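Local coordinates for serine proteinase inhibitor A (Sagittaria sagittifolia, PDB 3E8L), which inhibits endopeptidases and, through two reactive sites, probably blocks trypsin and chymotrypsin simultaneously, at residues L21-N26 with S75-Q80; K48-S53 with G120-L125; P157-F162 with L170-E175. The protein carries 2 engineered substitutions. All coordinates share one frame; numbering follows the deposited sequence.

Contact 1: L21-N26 with S75-Q80; sequences LNLGGN and SQPVMQ
Leu-21 and Leu-23 reach across to Pro-77 and Met-79, joining two loops of the beta-trefoil: one near the N terminus that leads into strand 30-34, the other linking strands 67-70 and 84-89. The only hydrogen bond between the segments belongs to the backbone: Leu-21 N meets Pro-77 O at 2.8 Å, almost straight at the hydrogen (175°), although the donor stands above the carbonyl plane. Proline, with no N-H of its own, takes part here through its carbonyl oxygen.

Leu-21 is the buried centrepiece. Its CB lies beside Pro-77 O, and CG, beside its own backbone N and anti to the carbonyl carbon (chi1 -81°), directs CD1 to Met-79. CD1 lies 3.9 Å from Met-79 CB, the two side chains crossing at about a right angle, and Phe-69 and Tyr-85 of the adjoining strands also touch both residues. Cut back to an alanine, the residue would keep its backbone bond but would probably open a gap beside Met-79 CB and weaken the packing against Phe-69 and Tyr-85.

Leu-23 works nearer the surface. Its CD2 rests against the proline ring, 3.9 Å from Pro-77 CB, and CD1 lies 4.1 Å from Pro-77 CA; a branched apolar chain suits this shallow contact with a rigid ring. On either side of Leu-23 in sequence, the carbonyl oxygens of Asn-22 and Gly-25 accept hydrogen bonds from polar side chains of another protein's chain. Between these residues the backbone folds into an Asx turn, in which Asn-22 OD1 accepts from Gly-24 N at 3.0 Å.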
loop_
_atom_site.group_PDB
_atom_site.type_symbol
_atom_site.label_atom_id
_atom_site.label_comp_id
_atom_site.label_asym_id
_atom_site.label_seq_id
_atom_site.Cartn_x
_atom_site.Cartn_y
_atom_site.Cartn_z
ATOM N N LEU A 21 15.054 -4.885 -2.970
ATOM C CA LEU A 21 13.936 -4.476 -2.137
ATOM C C LEU A 21 14.363 -3.975 -0.759
ATOM O O LEU A 21 15.438 -4.313 -0.240
ATOM C CB LEU A 21 12.952 -5.635 -1.952
ATOM C CG LEU A 21 11.906 -6.007 -3.007
ATOM C CD1 LEU A 21 11.653 -4.931 -4.061
ATOM C CD2 LEU A 21 12.236 -7.290 -3.634
ATOM N N ASN A 22 13.487 -3.182 -0.162
ATOM C CA ASN A 22 13.667 -2.748 1.208
ATOM C C ASN A 22 13.183 -3.802 2.207
ATOM O O ASN A 22 11.986 -4.004 2.388
ATOM C CB ASN A 22 12.964 -1.416 1.442
ATOM C CG ASN A 22 12.772 -1.122 2.912
ATOM O OD1 ASN A 22 13.502 -1.648 3.752
ATOM N ND2 ASN A 22 11.797 -0.289 3.233
ATOM N N LEU A 23 14.144 -4.489 2.812
ATOM C CA LEU A 23 13.874 -5.558 3.757
ATOM C C LEU A 23 14.405 -5.201 5.131
ATOM O O LEU A 23 14.778 -6.072 5.905
ATOM C CB LEU A 23 14.529 -6.858 3.288
ATOM C CG LEU A 23 13.707 -7.797 2.413
ATOM C CD1 LEU A 23 13.305 -7.124 1.123
ATOM C CD2 LEU A 23 14.477 -9.069 2.137
ATOM N N GLY A 24 14.444 -3.913 5.431
ATOM C CA GLY A 24 14.923 -3.464 6.719
ATOM C C GLY A 24 16.282 -2.805 6.643
ATOM O O GLY A 24 16.901 -2.742 5.582
ATOM N N GLY A 25 16.739 -2.311 7.785
ATOM C CA GLY A 25 17.989 -1.589 7.860
ATOM C C GLY A 25 17.968 -0.395 6.936
ATOM O O GLY A 25 16.911 0.147 6.627
ATOM N N ASN A 26 19.148 0.016 6.496
ATOM C CA ASN A 26 19.261 1.062 5.502
ATOM C C ASN A 26 18.884 0.476 4.158
ATOM O O ASN A 26 19.654 -0.259 3.547
ATOM C CB ASN A 26 20.682 1.620 5.476
ATOM C CG ASN A 26 20.988 2.476 6.687
ATOM O OD1 ASN A 26 20.491 3.593 6.813
ATOM N ND2 ASN A 26 21.813 1.956 7.585
ATOM N N SER A 75 9.097 -12.365 1.122
ATOM C CA SER A 75 9.571 -12.066 -0.220
ATOM C C SER A 75 11.083 -12.193 -0.311
ATOM O O SER A 75 11.799 -11.868 0.632
ATOM C CB SER A 75 9.149 -10.662 -0.640
ATOM O OG SER A 75 9.561 -10.385 -1.962
ATOM N N GLN A 76 11.563 -12.669 -1.451
ATOM C CA GLN A 76 13.003 -12.695 -1.713
ATOM C C GLN A 76 13.453 -11.243 -1.935
ATOM O O GLN A 76 12.629 -10.397 -2.251
ATOM C CB GLN A 76 13.348 -13.636 -2.883
ATOM C CG GLN A 76 12.346 -13.635 -4.025
ATOM C CD GLN A 76 12.309 -12.303 -4.680
ATOM O OE1 GLN A 76 11.294 -11.595 -4.637
ATOM N NE2 GLN A 76 13.440 -11.903 -5.239
ATOM N N PRO A 77 14.742 -10.938 -1.713
ATOM C CA PRO A 77 15.212 -9.535 -1.617
ATOM C C PRO A 77 15.313 -8.729 -2.928
ATOM O O PRO A 77 15.822 -7.607 -2.914
ATOM C CB PRO A 77 16.623 -9.684 -1.007
ATOM C CG PRO A 77 16.724 -11.116 -0.555
ATOM C CD PRO A 77 15.833 -11.886 -1.448
ATOM N N VAL A 78 14.833 -9.270 -4.038
ATOM C CA VAL A 78 15.046 -8.628 -5.319
ATOM C C VAL A 78 13.717 -8.406 -6.022
ATOM O O VAL A 78 12.821 -9.226 -5.905
ATOM C CB VAL A 78 16.053 -9.461 -6.185
ATOM C CG1 VAL A 78 15.375 -10.188 -7.326
ATOM C CG2 VAL A 78 17.149 -8.576 -6.699
ATOM N N MET A 79 13.576 -7.292 -6.732
ATOM C CA MET A 79 12.334 -7.005 -7.443
ATOM C C MET A 79 12.201 -7.952 -8.634
ATOM O O MET A 79 13.121 -8.049 -9.448
ATOM C CB MET A 79 12.276 -5.521 -7.864
ATOM C CG MET A 79 11.141 -5.161 -8.787
ATOM S SD MET A 79 10.813 -3.415 -9.174
ATOM C CE MET A 79 12.076 -2.502 -8.341
ATOM N N GLN A 80 11.073 -8.664 -8.715
ATOM C CA GLN A 80 10.841 -9.620 -9.813
ATOM C C GLN A 80 9.823 -9.116 -10.827
ATOM O O GLN A 80 8.797 -8.562 -10.451
ATOM C CB GLN A 80 10.433 -11.006 -9.296
ATOM C CG GLN A 80 11.580 -11.859 -8.742
ATOM C CD GLN A 80 11.096 -13.013 -7.841
ATOM O OE1 GLN A 80 9.945 -13.011 -7.357
ATOM N NE2 GLN A 80 11.976 -14.000 -7.609
#

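Contact 2: K48-S53 with G120-L125; sequences KDACKS and GDYFYL
The ring of Tyr-122 is approached obliquely by two groups from 48-53, while Tyr-124 OH sits over one of its faces, 3.3 Å above the plane and displaced toward the rim. From the opposite side, Cys-51 SG lies 4.0 Å from the centroid of the Tyr-122 ring and only 3.4 Å from its CD1, a sulfur-aromatic contact. Farther along the ring, Ala-50 CB approaches the phenol end, 3.7 Å from Tyr-122 OH. The tyrosine points its ring this way because CG stands anti to its carbonyl carbon (chi1 -68°), and the same ring makes a cation-pi contact with a basic side chain of another protein's chain.

Two residues before Tyr-122 the backbones pack closely. Gly-120 CA makes a CA-H...O contact with Cys-51 O at 3.5 Å; a side chain on Gly-120 would run into that oxygen, so glycine suits the place. Lys-52 lies alongside Asp-121, pointing the same way, and its CB and CG pass Gly-120 O. Its NZ remains 4.1 Å from Asp-121 OD2, too far for a salt bridge, though the opposite charges probably attract; OD2 accepts a hydrogen bond from Asn-127 ND2. Asp-121 OD1 turns back to accept from Tyr-122 N at 3.0 Å.

Segment 48-53 closes a hairpin by a type II' turn from Asp-49 to Lys-52, with Lys-48 and Asp-49 both donating to Lys-52 O in a classic beta bulge. The Cys-51 to Cys-97 disulfide holds this turn to the loop at Ile-96, a cross-link characteristic of the leguminous Kunitz-type inhibitors, which have the beta-trefoil fold.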
loop_
_atom_site.group_PDB
_atom_site.type_symbol
_atom_site.label_atom_id
_atom_site.label_comp_id
_atom_site.label_asym_id
_atom_site.label_seq_id
_atom_site.Cartn_x
_atom_site.Cartn_y
_atom_site.Cartn_z
ATOM N N LYS A 48 -0.102 18.396 -4.241
ATOM C CA LYS A 48 -1.520 18.432 -4.511
ATOM C C LYS A 48 -2.252 19.005 -3.292
ATOM O O LYS A 48 -2.824 20.082 -3.351
ATOM C CB LYS A 48 -2.000 17.017 -4.829
ATOM C CG LYS A 48 -3.461 16.883 -5.146
ATOM C CD LYS A 48 -3.748 15.478 -5.653
ATOM C CE LYS A 48 -5.204 15.079 -5.364
ATOM N NZ LYS A 48 -6.157 15.763 -6.258
ATOM N N ASP A 49 -2.211 18.273 -2.180
ATOM C CA ASP A 49 -2.986 18.595 -0.990
ATOM C C ASP A 49 -2.556 17.725 0.169
ATOM O O ASP A 49 -2.189 16.590 -0.010
ATOM C CB ASP A 49 -4.475 18.361 -1.249
ATOM C CG ASP A 49 -5.360 18.926 -0.143
ATOM O OD1 ASP A 49 -4.914 19.820 0.642
ATOM O OD2 ASP A 49 -6.514 18.463 -0.074
ATOM N N ALA A 50 -2.662 18.305 1.362
ATOM C CA ALA A 50 -2.324 17.652 2.617
ATOM C C ALA A 50 -0.968 16.994 2.525
ATOM O O ALA A 50 0.018 17.634 2.185
ATOM C CB ALA A 50 -3.386 16.643 3.001
ATOM N N CYS A 51 -0.924 15.711 2.835
ATOM C CA CYS A 51 0.298 14.956 2.701
ATOM C C CYS A 51 0.387 14.400 1.260
ATOM O O CYS A 51 1.222 13.556 1.004
ATOM C CB CYS A 51 0.374 13.842 3.783
ATOM S SG CYS A 51 -0.279 14.205 5.507
ATOM N N LYS A 52 -0.439 14.893 0.319
ATOM C CA LYS A 52 -0.488 14.281 -1.017
ATOM C C LYS A 52 0.129 15.097 -2.169
ATOM O O LYS A 52 -0.007 16.317 -2.238
ATOM C CB LYS A 52 -1.933 13.916 -1.336
ATOM C CG LYS A 52 -2.140 13.087 -2.588
ATOM C CD LYS A 52 -3.615 12.743 -2.764
ATOM C CE LYS A 52 -4.080 11.759 -1.718
ATOM N NZ LYS A 52 -5.435 11.270 -2.060
ATOM N N SER A 53 0.793 14.390 -3.078
ATOM C CA SER A 53 1.515 14.984 -4.201
ATOM C C SER A 53 1.163 14.277 -5.499
ATOM O O SER A 53 0.686 13.130 -5.473
ATOM C CB SER A 53 3.021 14.839 -3.985
ATOM O OG SER A 53 3.521 15.776 -3.056
ATOM N N GLY A 120 1.875 9.683 -1.184
ATOM C CA GLY A 120 1.749 10.217 0.154
ATOM C C GLY A 120 0.307 10.344 0.578
ATOM O O GLY A 120 -0.562 10.640 -0.238
ATOM N N ASP A 121 0.058 10.116 1.858
ATOM C CA ASP A 121 -1.264 10.325 2.461
ATOM C C ASP A 121 -1.059 10.231 3.965
ATOM O O ASP A 121 0.019 9.839 4.426
ATOM C CB ASP A 121 -2.256 9.249 1.984
ATOM C CG ASP A 121 -3.698 9.747 1.903
ATOM O OD1 ASP A 121 -4.042 10.804 2.464
ATOM O OD2 ASP A 121 -4.510 9.041 1.269
ATOM N N TYR A 122 -2.068 10.613 4.732
ATOM C CA TYR A 122 -2.022 10.438 6.172
ATOM C C TYR A 122 -1.669 8.982 6.470
ATOM O O TYR A 122 -2.334 8.071 5.968
ATOM C CB TYR A 122 -3.384 10.783 6.746
ATOM C CG TYR A 122 -3.740 12.245 6.634
ATOM C CD1 TYR A 122 -2.994 13.217 7.319
ATOM C CD2 TYR A 122 -4.827 12.669 5.871
ATOM C CE1 TYR A 122 -3.312 14.554 7.246
ATOM C CE2 TYR A 122 -5.163 14.029 5.789
ATOM C CZ TYR A 122 -4.389 14.960 6.477
ATOM O OH TYR A 122 -4.678 16.300 6.427
ATOM N N PHE A 123 -0.623 8.747 7.262
ATOM C CA PHE A 123 -0.117 7.376 7.447
ATOM C C PHE A 123 -1.210 6.394 7.860
ATOM O O PHE A 123 -1.162 5.225 7.471
ATOM C CB PHE A 123 1.009 7.320 8.474
ATOM C CG PHE A 123 0.533 7.454 9.896
ATOM C CD1 PHE A 123 0.211 8.706 10.423
ATOM C CD2 PHE A 123 0.389 6.328 10.703
ATOM C CE1 PHE A 123 -0.236 8.827 11.736
ATOM C CE2 PHE A 123 -0.061 6.444 12.020
ATOM C CZ PHE A 123 -0.378 7.686 12.534
ATOM N N TYR A 124 -2.178 6.877 8.648
ATOM C CA TYR A 124 -3.172 6.021 9.308
ATOM C C TYR A 124 -4.246 5.475 8.363
ATOM O O TYR A 124 -4.982 4.556 8.731
ATOM C CB TYR A 124 -3.830 6.752 10.488
ATOM C CG TYR A 124 -4.375 8.126 10.126
ATOM C CD1 TYR A 124 -5.573 8.257 9.436
ATOM C CD2 TYR A 124 -3.687 9.292 10.477
ATOM C CE1 TYR A 124 -6.074 9.491 9.089
ATOM C CE2 TYR A 124 -4.188 10.556 10.132
ATOM C CZ TYR A 124 -5.391 10.644 9.444
ATOM O OH TYR A 124 -5.917 11.864 9.085
ATOM N N LEU A 125 -4.349 6.046 7.163
ATOM C CA LEU A 125 -5.324 5.589 6.174
ATOM C C LEU A 125 -4.732 4.372 5.500
ATOM O O LEU A 125 -5.412 3.599 4.813
ATOM C CB LEU A 125 -5.598 6.669 5.136
ATOM C CG LEU A 125 -6.240 7.974 5.624
ATOM C CD1 LEU A 125 -6.371 8.978 4.457
ATOM C CD2 LEU A 125 -7.582 7.730 6.302
#

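Contact 3: P157-F162 with L170-E175; sequences PEVGSF and LGIGGE
Val-159 to Ser-161 pair with Leu-170 to Ile-172 as the open end of the antiparallel beta hairpin 159-164/167-172. Gly-160 and Gly-171 form a hydrogen-bonded pair, exchanging two bonds of 2.9 Å, Gly-160 N to Gly-171 O and Gly-171 N to Gly-160 O, each nearly along the C=O axis. Past Ile-172 the strand ends and the chain turns back: Gly-173 N bonds to Glu-158 O, and Ser-161 and Glu-175 trade N-H and carbonyl, with Ser-161 N meeting Glu-175 O in the carbonyl plane, on a lone pair.

Val-159 CG1 packs 4.1 Å from Leu-170 CD1, the side chains crossing at about a right angle, and both residues lean on Ile-117. Leu-170 also shares backbone hydrogen bonds with Val-55 of strand 52-57 and Ile-117 of strand 113-119, consistent with the meeting of hairpins in the cap of a beta-trefoil. At the Pro-157 end, Pro-157 CB touches Ile-172 CG2.

With CG anti to the carbonyl carbon (chi1 -63°), the Phe-162 ring turns an edge to Gly-171 and a face to Gly-174. Ile-172 O stands at the ring's edge, 3.3 Å from Phe-162 CZ, and Gly-171 N lies in the ring plane. A side chain on Gly-171 would strike Phe-162 CE2. Gly-174, at a positive phi that favours glycine, lays its CA over one ring face in a CH-pi contact, 3.8 Å from the centroid of Phe-162.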
loop_
_atom_site.group_PDB
_atom_site.type_symbol
_atom_site.label_atom_id
_atom_site.label_comp_id
_atom_site.label_asym_id
_atom_site.label_seq_id
_atom_site.Cartn_x
_atom_site.Cartn_y
_atom_site.Cartn_z
ATOM N N PRO A 157 -3.894 -2.225 -15.097
ATOM C CA PRO A 157 -3.760 -1.198 -16.133
ATOM C C PRO A 157 -2.352 -0.645 -16.120
ATOM O O PRO A 157 -1.768 -0.436 -15.054
ATOM C CB PRO A 157 -4.736 -0.095 -15.700
ATOM C CG PRO A 157 -5.304 -0.518 -14.409
ATOM C CD PRO A 157 -4.690 -1.768 -13.941
ATOM N N GLU A 158 -1.821 -0.412 -17.310
ATOM C CA GLU A 158 -0.559 0.286 -17.486
ATOM C C GLU A 158 -0.593 1.739 -16.985
ATOM O O GLU A 158 -1.649 2.384 -16.990
ATOM C CB GLU A 158 -0.250 0.289 -18.971
ATOM C CG GLU A 158 1.151 0.716 -19.313
ATOM C CD GLU A 158 1.568 0.179 -20.667
ATOM O OE1 GLU A 158 1.038 -0.896 -21.057
ATOM O OE2 GLU A 158 2.409 0.838 -21.332
ATOM N N VAL A 159 0.570 2.237 -16.559
ATOM C CA VAL A 159 0.783 3.644 -16.233
ATOM C C VAL A 159 1.416 4.363 -17.419
ATOM O O VAL A 159 2.386 3.877 -18.013
ATOM C CB VAL A 159 1.687 3.772 -15.023
ATOM C CG1 VAL A 159 2.270 5.166 -14.922
ATOM C CG2 VAL A 159 0.923 3.403 -13.747
ATOM N N GLY A 160 0.854 5.516 -17.778
ATOM C CA GLY A 160 1.407 6.370 -18.834
ATOM C C GLY A 160 1.499 7.837 -18.431
ATOM O O GLY A 160 1.213 8.198 -17.290
ATOM N N SER A 161 1.888 8.685 -19.373
ATOM C CA SER A 161 2.120 10.092 -19.067
ATOM C C SER A 161 1.044 11.031 -19.637
ATOM O O SER A 161 0.487 10.772 -20.724
ATOM C CB SER A 161 3.487 10.506 -19.602
ATOM O OG SER A 161 3.473 10.491 -21.014
ATOM N N PHE A 162 0.782 12.119 -18.909
ATOM C CA PHE A 162 -0.135 13.175 -19.342
ATOM C C PHE A 162 0.510 14.567 -19.292
ATOM O O PHE A 162 1.039 14.965 -18.255
ATOM C CB PHE A 162 -1.384 13.192 -18.448
ATOM C CG PHE A 162 -2.196 11.940 -18.506
ATOM C CD1 PHE A 162 -3.269 11.841 -19.385
ATOM C CD2 PHE A 162 -1.913 10.866 -17.665
ATOM C CE1 PHE A 162 -4.051 10.673 -19.445
ATOM C CE2 PHE A 162 -2.683 9.700 -17.720
ATOM C CZ PHE A 162 -3.765 9.609 -18.615
ATOM N N LEU A 170 2.143 11.408 -14.259
ATOM C CA LEU A 170 1.839 10.014 -14.490
ATOM C C LEU A 170 0.406 9.746 -14.097
ATOM O O LEU A 170 -0.094 10.343 -13.140
ATOM C CB LEU A 170 2.781 9.124 -13.687
ATOM C CG LEU A 170 4.263 9.139 -14.050
ATOM C CD1 LEU A 170 4.900 7.948 -13.423
ATOM C CD2 LEU A 170 4.441 9.095 -15.566
ATOM N N GLY A 171 -0.258 8.862 -14.837
ATOM C CA GLY A 171 -1.596 8.407 -14.476
ATOM C C GLY A 171 -1.902 7.079 -15.145
ATOM O O GLY A 171 -1.049 6.516 -15.841
ATOM N N ILE A 172 -3.104 6.554 -14.906
ATOM C CA ILE A 172 -3.561 5.338 -15.542
ATOM C C ILE A 172 -3.847 5.688 -16.989
ATOM O O ILE A 172 -4.543 6.680 -17.271
ATOM C CB ILE A 172 -4.846 4.808 -14.865
ATOM C CG1 ILE A 172 -4.603 4.525 -13.382
ATOM C CG2 ILE A 172 -5.440 3.595 -15.626
ATOM C CD1 ILE A 172 -3.478 3.510 -13.051
ATOM N N GLY A 173 -3.296 4.885 -17.893
ATOM C CA GLY A 173 -3.462 5.091 -19.328
ATOM C C GLY A 173 -2.509 6.143 -19.826
ATOM O O GLY A 173 -1.351 6.179 -19.428
ATOM N N GLY A 174 -2.996 7.024 -20.684
ATOM C CA GLY A 174 -2.189 8.110 -21.210
ATOM C C GLY A 174 -1.236 7.694 -22.302
ATOM O O GLY A 174 -1.520 6.815 -23.103
ATOM N N GLU A 175 -0.098 8.361 -22.332
ATOM C CA GLU A 175 0.860 8.187 -23.399
ATOM C C GLU A 175 1.888 7.185 -22.927
ATOM O O GLU A 175 2.162 7.079 -21.713
ATOM C CB GLU A 175 1.524 9.526 -23.739
ATOM C CG GLU A 175 1.643 9.810 -25.234
ATOM C CD GLU A 175 0.539 10.731 -25.753
ATOM O OE1 GLU A 175 0.835 11.938 -25.944
ATOM O OE2 GLU A 175 -0.615 10.252 -25.965
#

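From the N terminus the chain first lays down 21-26, then runs through hairpin 43-49/52-57, whose turn supplies the first half of contact 2, before 75-80 returns to close contact 1. Contact 2 closes only at 120-125, after strand 113-119, and therefore crosses contact 1. Contact 3 follows both in series and closes a short hairpin within 157-175. Contacts 1 and 3 lie on opposite sides of the chain's centre, their own centres 26 Å apart; contacts 2 and 3 come nearest, about 8 Å between closest atoms. The two long closures tie distant loops of the beta-trefoil together, whereas the third secures neighbouring strands.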